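Local coordinates for protein 2-hydroxyhepta-2,4-diene-1,7-dioate isomerase (Corynebacterium glutamicum, PDB 4DBF) that belongs to the FAH family, binds magnesium and probably acts as an oxaloacetate decarboxylase, at residues D167-L173 / A183-F189. Residues are numbered along the deposited sequence; the frame is centred on the assembly and turned at random.
Sequences DVSSRDL and AKGIDTF. With MG (magnesium ion), chain C.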
loop_
_atom_site.group_PDB
_atom_site.type_symbol
_atom_site.label_atom_id
_atom_site.label_comp_id
_atom_site.label_asym_id
_atom_site.label_seq_id
_atom_site.Cartn_x
_atom_site.Cartn_y
_atom_site.Cartn_z
ATOM N N ASP A 167 -5.614 12.535 7.767
ATOM C CA ASP A 167 -4.391 11.705 7.794
ATOM C C ASP A 167 -3.996 11.596 9.289
ATOM O O ASP A 167 -3.133 12.346 9.785
ATOM C CB ASP A 167 -3.302 12.390 6.937
ATOM C CG ASP A 167 -1.978 11.669 6.949
ATOM O OD1 ASP A 167 -1.875 10.493 7.351
ATOM O OD2 ASP A 167 -0.972 12.288 6.547
ATOM N N VAL A 168 -4.613 10.650 9.981
ATOM C CA VAL A 168 -4.476 10.542 11.451
ATOM C C VAL A 168 -3.088 9.962 11.672
ATOM O O VAL A 168 -2.691 9.095 10.924
ATOM C CB VAL A 168 -5.539 9.580 11.975
ATOM C CG1 VAL A 168 -5.353 9.341 13.456
ATOM C CG2 VAL A 168 -6.976 10.192 11.676
ATOM N N SER A 169 -2.357 10.463 12.670
ATOM C CA SER A 169 -0.945 10.160 12.844
ATOM C C SER A 169 -0.611 10.132 14.365
ATOM O O SER A 169 -0.911 11.137 15.057
ATOM C CB SER A 169 -0.110 11.335 12.256
ATOM O OG SER A 169 -0.686 11.825 11.002
ATOM N N SER A 170 -0.019 9.032 14.834
ATOM C CA SER A 170 0.555 8.981 16.208
ATOM C C SER A 170 1.901 9.708 16.138
ATOM O O SER A 170 2.851 9.177 15.543
ATOM C CB SER A 170 0.809 7.539 16.634
ATOM O OG SER A 170 1.568 7.497 17.872
ATOM N N ARG A 171 1.995 10.909 16.691
ATOM C CA ARG A 171 3.282 11.646 16.629
ATOM C C ARG A 171 4.387 10.941 17.393
ATOM O O ARG A 171 5.555 11.011 17.034
ATOM C CB ARG A 171 3.132 13.043 17.213
ATOM C CG ARG A 171 2.083 13.862 16.534
ATOM C CD ARG A 171 2.376 14.136 15.020
ATOM N NE ARG A 171 1.416 15.067 14.483
ATOM C CZ ARG A 171 1.129 15.200 13.175
ATOM N NH1 ARG A 171 1.708 14.426 12.281
ATOM N NH2 ARG A 171 0.185 16.029 12.786
ATOM N N ASP A 172 4.017 10.272 18.478
ATOM C CA ASP A 172 5.000 9.500 19.242
ATOM C C ASP A 172 5.582 8.353 18.453
ATOM O O ASP A 172 6.815 8.059 18.539
ATOM C CB ASP A 172 4.377 8.953 20.558
ATOM C CG ASP A 172 4.134 10.056 21.608
ATOM O OD1 ASP A 172 4.636 11.186 21.428
ATOM O OD2 ASP A 172 3.339 9.807 22.575
ATOM N N LEU A 173 4.721 7.624 17.704
ATOM C CA LEU A 173 5.265 6.521 16.886
ATOM C C LEU A 173 6.078 7.049 15.708
ATOM O O LEU A 173 7.083 6.369 15.338
ATOM C CB LEU A 173 4.185 5.558 16.371
ATOM C CG LEU A 173 3.435 4.774 17.468
ATOM C CD1 LEU A 173 2.281 4.030 16.832
ATOM C CD2 LEU A 173 4.346 3.791 18.218
ATOM N N ALA A 183 2.769 4.672 12.297
ATOM C CA ALA A 183 2.097 5.792 12.968
ATOM C C ALA A 183 0.872 6.266 12.189
ATOM O O ALA A 183 -0.048 6.841 12.788
ATOM C CB ALA A 183 3.044 7.015 13.053
ATOM N N LYS A 184 0.903 6.125 10.840
ATOM C CA LYS A 184 -0.172 6.687 10.027
ATOM C C LYS A 184 -1.039 5.592 9.407
ATOM O O LYS A 184 -1.957 5.878 8.657
ATOM C CB LYS A 184 0.445 7.541 8.928
ATOM C CG LYS A 184 1.140 8.844 9.487
ATOM C CD LYS A 184 1.646 9.684 8.371
ATOM C CE LYS A 184 2.068 11.113 8.899
ATOM N NZ LYS A 184 0.980 12.141 8.718
ATOM N N GLY A 185 -0.676 4.344 9.681
ATOM C CA GLY A 185 -1.168 3.178 8.919
ATOM C C GLY A 185 -1.974 2.205 9.784
ATOM O O GLY A 185 -2.462 1.194 9.278
ATOM N N ILE A 186 -2.174 2.568 11.055
ATOM C CA ILE A 186 -3.028 1.758 11.985
ATOM C C ILE A 186 -4.471 1.731 11.400
ATOM O O ILE A 186 -4.944 2.735 10.842
ATOM C CB ILE A 186 -2.948 2.343 13.396
ATOM C CG1 ILE A 186 -1.577 1.950 13.988
ATOM C CG2 ILE A 186 -4.029 1.780 14.355
ATOM C CD1 ILE A 186 -1.056 2.850 15.176
ATOM N N ASP A 187 -5.153 0.601 11.461
ATOM C CA ASP A 187 -6.532 0.513 11.028
ATOM C C ASP A 187 -7.333 1.746 11.528
ATOM O O ASP A 187 -7.217 2.119 12.637
ATOM C CB ASP A 187 -7.208 -0.755 11.559
ATOM C CG ASP A 187 -6.744 -2.034 10.910
ATOM O OD1 ASP A 187 -5.904 -2.053 10.062
ATOM O OD2 ASP A 187 -7.242 -3.063 11.329
ATOM N N THR A 188 -8.151 2.307 10.663
ATOM C CA THR A 188 -9.010 3.474 10.886
ATOM C C THR A 188 -8.292 4.856 10.888
ATOM O O THR A 188 -8.958 5.889 11.009
ATOM C CB THR A 188 -9.982 3.425 12.138
ATOM O OG1 THR A 188 -9.204 3.671 13.317
ATOM C CG2 THR A 188 -10.798 2.072 12.214
ATOM N N PHE A 189 -6.960 4.849 10.666
ATOM C CA PHE A 189 -6.231 6.107 10.714
ATOM C C PHE A 189 -6.314 6.868 9.365
ATOM O O PHE A 189 -5.621 7.860 9.190
ATOM C CB PHE A 189 -4.761 5.833 11.070
ATOM C CG PHE A 189 -4.536 5.771 12.518
ATOM C CD1 PHE A 189 -5.587 5.385 13.363
ATOM C CD2 PHE A 189 -3.315 6.212 13.062
ATOM C CE1 PHE A 189 -5.389 5.374 14.760
ATOM C CE2 PHE A 189 -3.097 6.197 14.437
ATOM C CZ PHE A 189 -4.123 5.747 15.308
HETATM MG MG MG C . -0.357 14.369 6.157
HETATM O O HOH W 1 2.443 14.684 9.069
HETATM O O HOH W 2 1.651 13.969 6.411
HETATM O O HOH W 3 -0.085 13.933 4.059
HETATM O O HOH W 4 0.147 16.348 6.129
#
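Val168 and Phe189 meet at the apolar centre, crossing at about a right angle. With CG1 anti to the backbone N (chi1 175°), Val168 sets that methyl over the middle of the ring, 3.7 Å from CG1 to the Phe189 centroid, a CH-pi contact. Ile186 CB lies over the opposite face, so the ring is sandwiched between a residue of each segment; the type II turn Ile186–Phe189 brings the isoleucine back over it. Beyond, Leu173 CB rests on Ala183 CB at 3.8 Å, and Leu173 CD1 reaches Ile186 CD1.

Two backbone bonds tie the segments around this core: Val168 N to Phe189 O, and the straighter Ser170 N to Ala183 O (3.0 Å, 168° at the hydrogen). Ser170 also N-caps helix 171-177, its OG accepting from Leu173 N and hydrogen-bonding to Thr131 O.

At the polar edge, the Lys184 chain runs past Ser169 and bends at its last torsion (chi4 -96°). Its NZ donates to Ser169 OG (2.8 Å) and forms a salt bridge with Asp167 through OD2 (2.9 Å), met from above the carboxylate plane. Ser169 OG in turn donates to Asp167 O. Asp167 OD2 also binds magnesium at 2.2 Å, and water 2 links the metal to Lys184 NZ. The ammonium and the metal thus share one carboxylate oxygen; Lys112 forms a salt bridge with OD1.

Glu136 and Glu138, from strand 133-143 beside strand 159-170, complete the Glu-Glu-Asp magnesium ligands of the FAH family, with three waters filling the remaining positions. The contact folds segment 183-189, reached through helix 181-185, back against the end of strand 159-170, where helix 171-177 begins.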